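Local coordinates for protein oxalate oxidase 1 (Hordeum vulgare, PDB 1FI2) that oxidises oxalate with molecular oxygen to carbon dioxide and hydrogen peroxide at a manganese centre, and also shows superoxide dismutase activity, at residues A[85-99]-A[125-139]. Numbering follows the deposited sequence.
Sequences NPPHIHPRATEIGMV and AGETFVIPRGLMHFQ. With MN (manganese (II) ion), chain B.
His-88, His-90 and Glu-95 meet His-137 at one manganese ion, inside the beta-jellyroll barrel of a cupin. Three histidine NE2 atoms and OE1 of Glu-95 bind the metal, and two waters complete six ligands. Two antiparallel ladders, one in each sheet, carry His-88, His-137 and Glu-95; His-90 comes from the turn between them. In one, His-88 and His-137 form a hydrogen-bonded pair. Their CG atoms sit between backbone N and carbonyl carbon (chi1 64° and 59°), which turns both rings inward to the metal. The rings meet obliquely, centroids 3.9 Å apart. Second bonds help fix their rotation: His-88 ND1 donates to Pro-86 O at 2.8 Å, in the ring plane, and His-137 ND1 to Leu-135 O at 3.0 Å. CG2 of Ile-131 packs over the face of His-137 that is turned away from His-88.

The second ladder pairs strand 95-99 with strand 128-131. Here packing is tight. CA of Gly-97 lies over the Phe-129 ring, 4.1 Å from its centroid, and a side chain on this glycine would strike the ring. The ring's edge faces OE2 of Glu-95, with CE1 3.6 Å from that oxygen. A leucine in place of Phe-129 would probably open a gap against CA of Gly-97 and take away the ring edge beside OE2 of Glu-95. Thr-128 and Phe-129 also pair with a strand of a second subunit, continuing the sheet.

The contact is looser at Ala-125 to Glu-127, where the chain becomes more exposed. Backbone bonds to Val-99 still hold this end, while the Glu-127 carboxylate turns to Arg-124 N. Back in the buried interior, oxalate-binding Asn-85 donates from ND2 to OE1 of Gln-139, their amide planes 45° apart. Gln-139 NE2 in turn donates at 2.8 Å to a manganese-bound water, which itself donates to Glu-95 OE2 at 2.7 Å.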
loop_
_atom_site.group_PDB
_atom_site.type_symbol
_atom_site.label_atom_id
_atom_site.label_comp_id
_atom_site.label_asym_id
_atom_site.label_seq_id
_atom_site.Cartn_x
_atom_site.Cartn_y
_atom_site.Cartn_z
ATOM N N ASN A 85 -6.899 -12.584 28.645
ATOM C CA ASN A 85 -6.652 -12.800 27.208
ATOM C C ASN A 85 -5.120 -12.829 27.254
ATOM O O ASN A 85 -4.516 -11.803 27.570
ATOM C CB ASN A 85 -7.238 -11.687 26.370
ATOM C CG ASN A 85 -7.398 -12.002 24.897
ATOM O OD1 ASN A 85 -7.268 -13.150 24.472
ATOM N ND2 ASN A 85 -7.691 -10.978 24.103
ATOM N N PRO A 86 -4.526 -14.013 27.173
ATOM C CA PRO A 86 -3.100 -14.204 27.369
ATOM C C PRO A 86 -2.214 -13.465 26.399
ATOM O O PRO A 86 -2.679 -13.011 25.365
ATOM C CB PRO A 86 -2.919 -15.717 27.253
ATOM C CG PRO A 86 -4.080 -16.197 26.456
ATOM C CD PRO A 86 -5.219 -15.278 26.819
ATOM N N PRO A 87 -0.939 -13.284 26.711
ATOM C CA PRO A 87 0.002 -12.636 25.805
ATOM C C PRO A 87 -0.170 -13.134 24.384
ATOM O O PRO A 87 0.103 -14.305 24.142
ATOM C CB PRO A 87 1.357 -13.047 26.377
ATOM C CG PRO A 87 1.094 -13.134 27.847
ATOM C CD PRO A 87 -0.273 -13.785 27.938
ATOM N N HIS A 88 -0.569 -12.313 23.431
ATOM C CA HIS A 88 -0.783 -12.746 22.052
ATOM C C HIS A 88 -0.345 -11.691 21.051
ATOM O O HIS A 88 0.065 -10.589 21.419
ATOM C CB HIS A 88 -2.252 -13.120 21.829
ATOM C CG HIS A 88 -3.196 -11.967 21.980
ATOM N ND1 HIS A 88 -3.620 -11.517 23.212
ATOM C CD2 HIS A 88 -3.788 -11.172 21.053
ATOM C CE1 HIS A 88 -4.440 -10.490 23.039
ATOM N NE2 HIS A 88 -4.557 -10.268 21.745
ATOM N N ILE A 89 -0.359 -12.023 19.763
ATOM C CA ILE A 89 0.054 -11.156 18.667
ATOM C C ILE A 89 -0.906 -11.270 17.484
ATOM O O ILE A 89 -1.375 -12.360 17.164
ATOM C CB ILE A 89 1.476 -11.511 18.178
ATOM C CG1 ILE A 89 2.534 -11.013 19.167
ATOM C CG2 ILE A 89 1.801 -10.948 16.799
ATOM C CD1 ILE A 89 3.720 -11.911 19.372
ATOM N N HIS A 90 -1.170 -10.152 16.817
ATOM C CA HIS A 90 -1.900 -10.121 15.556
ATOM C C HIS A 90 -0.882 -9.850 14.454
ATOM O O HIS A 90 -0.334 -8.749 14.366
ATOM C CB HIS A 90 -2.990 -9.035 15.533
ATOM C CG HIS A 90 -3.919 -9.215 16.697
ATOM N ND1 HIS A 90 -4.805 -10.265 16.766
ATOM C CD2 HIS A 90 -4.065 -8.520 17.845
ATOM C CE1 HIS A 90 -5.464 -10.213 17.910
ATOM N NE2 HIS A 90 -5.029 -9.163 18.586
ATOM N N PRO A 91 -0.607 -10.848 13.617
ATOM C CA PRO A 91 0.383 -10.734 12.580
ATOM C C PRO A 91 0.099 -9.714 11.499
ATOM O O PRO A 91 1.051 -9.310 10.822
ATOM C CB PRO A 91 0.458 -12.131 11.955
ATOM C CG PRO A 91 -0.755 -12.855 12.404
ATOM C CD PRO A 91 -1.200 -12.205 13.685
ATOM N N ARG A 92 -1.167 -9.390 11.236
ATOM C CA ARG A 92 -1.482 -8.526 10.103
ATOM C C ARG A 92 -2.315 -7.304 10.439
ATOM O O ARG A 92 -2.973 -6.761 9.535
ATOM C CB ARG A 92 -2.171 -9.380 9.019
ATOM C CG ARG A 92 -1.251 -10.371 8.322
ATOM C CD ARG A 92 -1.992 -11.280 7.365
ATOM N NE ARG A 92 -3.051 -12.041 7.987
ATOM C CZ ARG A 92 -2.998 -13.206 8.605
ATOM N NH1 ARG A 92 -1.864 -13.885 8.734
ATOM N NH2 ARG A 92 -4.121 -13.710 9.098
ATOM N N ALA A 93 -2.237 -6.788 11.671
ATOM C CA ALA A 93 -3.017 -5.597 11.986
ATOM C C ALA A 93 -2.724 -4.924 13.319
ATOM O O ALA A 93 -2.322 -5.539 14.295
ATOM C CB ALA A 93 -4.507 -5.971 12.006
ATOM N N THR A 94 -3.092 -3.644 13.349
ATOM C CA THR A 94 -3.138 -2.829 14.553
ATOM C C THR A 94 -4.521 -3.022 15.180
ATOM O O THR A 94 -5.505 -3.170 14.457
ATOM C CB THR A 94 -2.949 -1.333 14.236
ATOM O OG1 THR A 94 -1.633 -1.086 13.713
ATOM C CG2 THR A 94 -3.146 -0.459 15.471
ATOM N N GLU A 95 -4.596 -3.025 16.500
ATOM C CA GLU A 95 -5.862 -3.165 17.213
ATOM C C GLU A 95 -6.166 -1.885 17.986
ATOM O O GLU A 95 -5.275 -1.258 18.561
ATOM C CB GLU A 95 -5.808 -4.364 18.159
ATOM C CG GLU A 95 -6.960 -4.534 19.128
ATOM C CD GLU A 95 -6.718 -5.624 20.152
ATOM O OE1 GLU A 95 -5.734 -6.376 19.998
ATOM O OE2 GLU A 95 -7.483 -5.744 21.129
ATOM N N ILE A 96 -7.436 -1.501 17.978
ATOM C CA ILE A 96 -7.891 -0.310 18.704
ATOM C C ILE A 96 -9.155 -0.694 19.460
ATOM O O ILE A 96 -10.110 -1.191 18.859
ATOM C CB ILE A 96 -8.030 0.886 17.759
ATOM C CG1 ILE A 96 -8.292 2.182 18.535
ATOM C CG2 ILE A 96 -9.099 0.667 16.697
ATOM C CD1 ILE A 96 -8.093 3.434 17.701
ATOM N N GLY A 97 -9.140 -0.579 20.795
ATOM C CA GLY A 97 -10.289 -1.066 21.550
ATOM C C GLY A 97 -10.820 -0.156 22.637
ATOM O O GLY A 97 -10.206 0.838 23.019
ATOM N N MET A 98 -12.006 -0.514 23.130
ATOM C CA MET A 98 -12.655 0.231 24.198
ATOM C C MET A 98 -13.171 -0.750 25.252
ATOM O O MET A 98 -13.790 -1.749 24.890
ATOM C CB MET A 98 -13.807 1.110 23.694
ATOM C CG MET A 98 -14.443 1.904 24.832
ATOM S SD MET A 98 -15.878 2.874 24.342
ATOM C CE MET A 98 -15.086 4.333 23.679
ATOM N N VAL A 99 -12.925 -0.448 26.523
ATOM C CA VAL A 99 -13.482 -1.289 27.590
ATOM C C VAL A 99 -14.930 -0.859 27.811
ATOM O O VAL A 99 -15.196 0.336 27.944
ATOM C CB VAL A 99 -12.658 -1.176 28.878
ATOM C CG1 VAL A 99 -13.360 -1.808 30.076
ATOM C CG2 VAL A 99 -11.301 -1.842 28.672
ATOM N N ALA A 125 -14.399 1.470 32.013
ATOM C CA ALA A 125 -15.487 1.757 31.088
ATOM C C ALA A 125 -15.336 3.059 30.319
ATOM O O ALA A 125 -15.159 4.138 30.879
ATOM C CB ALA A 125 -16.821 1.768 31.836
ATOM N N GLY A 126 -15.400 2.969 28.989
ATOM C CA GLY A 126 -15.281 4.104 28.101
ATOM C C GLY A 126 -13.858 4.501 27.738
ATOM O O GLY A 126 -13.666 5.374 26.885
ATOM N N GLU A 127 -12.866 3.896 28.375
ATOM C CA GLU A 127 -11.467 4.215 28.104
ATOM C C GLU A 127 -10.939 3.330 26.985
ATOM O O GLU A 127 -11.397 2.195 26.819
ATOM C CB GLU A 127 -10.651 4.087 29.388
ATOM C CG GLU A 127 -11.214 4.936 30.529
ATOM C CD GLU A 127 -10.244 5.023 31.692
ATOM O OE1 GLU A 127 -9.740 3.976 32.142
ATOM O OE2 GLU A 127 -9.967 6.150 32.160
ATOM N N THR A 128 -10.001 3.849 26.200
ATOM C CA THR A 128 -9.489 3.129 25.037
ATOM C C THR A 128 -7.995 2.849 25.068
ATOM O O THR A 128 -7.232 3.444 25.826
ATOM C CB THR A 128 -9.792 3.942 23.753
ATOM O OG1 THR A 128 -9.267 5.265 23.926
ATOM C CG2 THR A 128 -11.284 4.035 23.472
ATOM N N PHE A 129 -7.583 1.926 24.197
ATOM C CA PHE A 129 -6.196 1.514 24.066
ATOM C C PHE A 129 -5.857 1.188 22.611
ATOM O O PHE A 129 -6.741 0.897 21.807
ATOM C CB PHE A 129 -5.902 0.285 24.931
ATOM C CG PHE A 129 -6.720 -0.941 24.646
ATOM C CD1 PHE A 129 -6.347 -1.846 23.666
ATOM C CD2 PHE A 129 -7.869 -1.204 25.376
ATOM C CE1 PHE A 129 -7.102 -2.974 23.415
ATOM C CE2 PHE A 129 -8.634 -2.332 25.134
ATOM C CZ PHE A 129 -8.246 -3.216 24.145
ATOM N N VAL A 130 -4.564 1.215 22.293
ATOM C CA VAL A 130 -4.144 0.894 20.925
ATOM C C VAL A 130 -2.930 -0.023 20.957
ATOM O O VAL A 130 -1.996 0.153 21.741
ATOM C CB VAL A 130 -3.940 2.163 20.090
ATOM C CG1 VAL A 130 -2.750 2.977 20.556
ATOM C CG2 VAL A 130 -3.812 1.822 18.607
ATOM N N ILE A 131 -2.968 -1.073 20.137
ATOM C CA ILE A 131 -1.889 -2.049 20.068
ATOM C C ILE A 131 -1.260 -2.040 18.675
ATOM O O ILE A 131 -1.869 -2.540 17.729
ATOM C CB ILE A 131 -2.403 -3.497 20.250
ATOM C CG1 ILE A 131 -3.427 -3.662 21.365
ATOM C CG2 ILE A 131 -1.218 -4.440 20.428
ATOM C CD1 ILE A 131 -2.920 -3.565 22.777
ATOM N N PRO A 132 -0.044 -1.538 18.542
ATOM C CA PRO A 132 0.637 -1.514 17.261
ATOM C C PRO A 132 0.772 -2.898 16.654
ATOM O O PRO A 132 0.967 -3.918 17.299
ATOM C CB PRO A 132 1.993 -0.882 17.544
ATOM C CG PRO A 132 1.859 -0.202 18.858
ATOM C CD PRO A 132 0.774 -0.928 19.614
ATOM N N ARG A 133 0.613 -2.924 15.344
ATOM C CA ARG A 133 0.751 -4.101 14.498
ATOM C C ARG A 133 1.890 -5.017 14.892
ATOM O O ARG A 133 3.051 -4.631 15.020
ATOM C CB ARG A 133 0.817 -3.515 13.087
ATOM C CG ARG A 133 2.032 -3.619 12.237
ATOM C CD ARG A 133 1.925 -3.031 10.849
ATOM N NE ARG A 133 0.687 -3.102 10.141
ATOM C CZ ARG A 133 -0.065 -3.915 9.455
ATOM N NH1 ARG A 133 0.188 -5.182 9.169
ATOM N NH2 ARG A 133 -1.219 -3.460 8.952
ATOM N N GLY A 134 1.570 -6.278 15.196
ATOM C CA GLY A 134 2.507 -7.323 15.504
ATOM C C GLY A 134 3.202 -7.379 16.840
ATOM O O GLY A 134 4.086 -8.229 17.038
ATOM N N LEU A 135 2.840 -6.522 17.788
ATOM C CA LEU A 135 3.484 -6.523 19.097
ATOM C C LEU A 135 2.744 -7.422 20.080
ATOM O O LEU A 135 1.525 -7.563 19.995
ATOM C CB LEU A 135 3.572 -5.100 19.651
ATOM C CG LEU A 135 4.378 -4.097 18.821
ATOM C CD1 LEU A 135 4.411 -2.733 19.496
ATOM C CD2 LEU A 135 5.802 -4.589 18.590
ATOM N N MET A 136 3.482 -8.009 21.016
ATOM C CA MET A 136 2.871 -8.856 22.042
ATOM C C MET A 136 2.062 -8.008 23.019
ATOM O O MET A 136 2.472 -6.900 23.381
ATOM C CB MET A 136 3.953 -9.673 22.760
ATOM C CG MET A 136 3.392 -10.829 23.577
ATOM S SD MET A 136 4.625 -11.727 24.539
ATOM C CE MET A 136 5.764 -12.236 23.253
ATOM N N HIS A 137 0.895 -8.506 23.428
ATOM C CA HIS A 137 0.037 -7.770 24.358
ATOM C C HIS A 137 -0.906 -8.715 25.090
ATOM O O HIS A 137 -1.056 -9.874 24.689
ATOM C CB HIS A 137 -0.742 -6.681 23.614
ATOM C CG HIS A 137 -1.624 -7.176 22.512
ATOM N ND1 HIS A 137 -1.108 -7.723 21.356
ATOM C CD2 HIS A 137 -2.972 -7.202 22.364
ATOM C CE1 HIS A 137 -2.090 -8.067 20.558
ATOM N NE2 HIS A 137 -3.248 -7.771 21.132
ATOM N N PHE A 138 -1.530 -8.244 26.162
ATOM C CA PHE A 138 -2.447 -9.068 26.941
ATOM C C PHE A 138 -3.435 -8.205 27.722
ATOM O O PHE A 138 -3.250 -6.992 27.827
ATOM C CB PHE A 138 -1.651 -9.900 27.963
ATOM C CG PHE A 138 -0.908 -9.081 28.987
ATOM C CD1 PHE A 138 -1.521 -8.658 30.157
ATOM C CD2 PHE A 138 0.418 -8.736 28.781
ATOM C CE1 PHE A 138 -0.835 -7.910 31.093
ATOM C CE2 PHE A 138 1.111 -7.984 29.715
ATOM C CZ PHE A 138 0.485 -7.565 30.872
ATOM N N GLN A 139 -4.466 -8.835 28.269
ATOM C CA GLN A 139 -5.453 -8.168 29.109
ATOM C C GLN A 139 -5.720 -9.084 30.313
ATOM O O GLN A 139 -5.740 -10.302 30.164
ATOM C CB GLN A 139 -6.770 -7.813 28.440
ATOM C CG GLN A 139 -6.722 -6.702 27.400
ATOM C CD GLN A 139 -6.446 -7.257 26.015
ATOM O OE1 GLN A 139 -6.854 -8.380 25.695
ATOM N NE2 GLN A 139 -5.742 -6.501 25.181
HETATM MN MN MN B . -5.353 -8.398 20.729
HETATM O O HOH W 1 -0.244 -7.576 17.768
HETATM O O HOH W 2 -3.709 -4.646 7.688
HETATM O O HOH W 3 -2.021 -5.514 17.025
HETATM O O HOH W 4 -6.190 -7.556 22.619
HETATM O O HOH W 5 -7.431 -9.611 20.354
#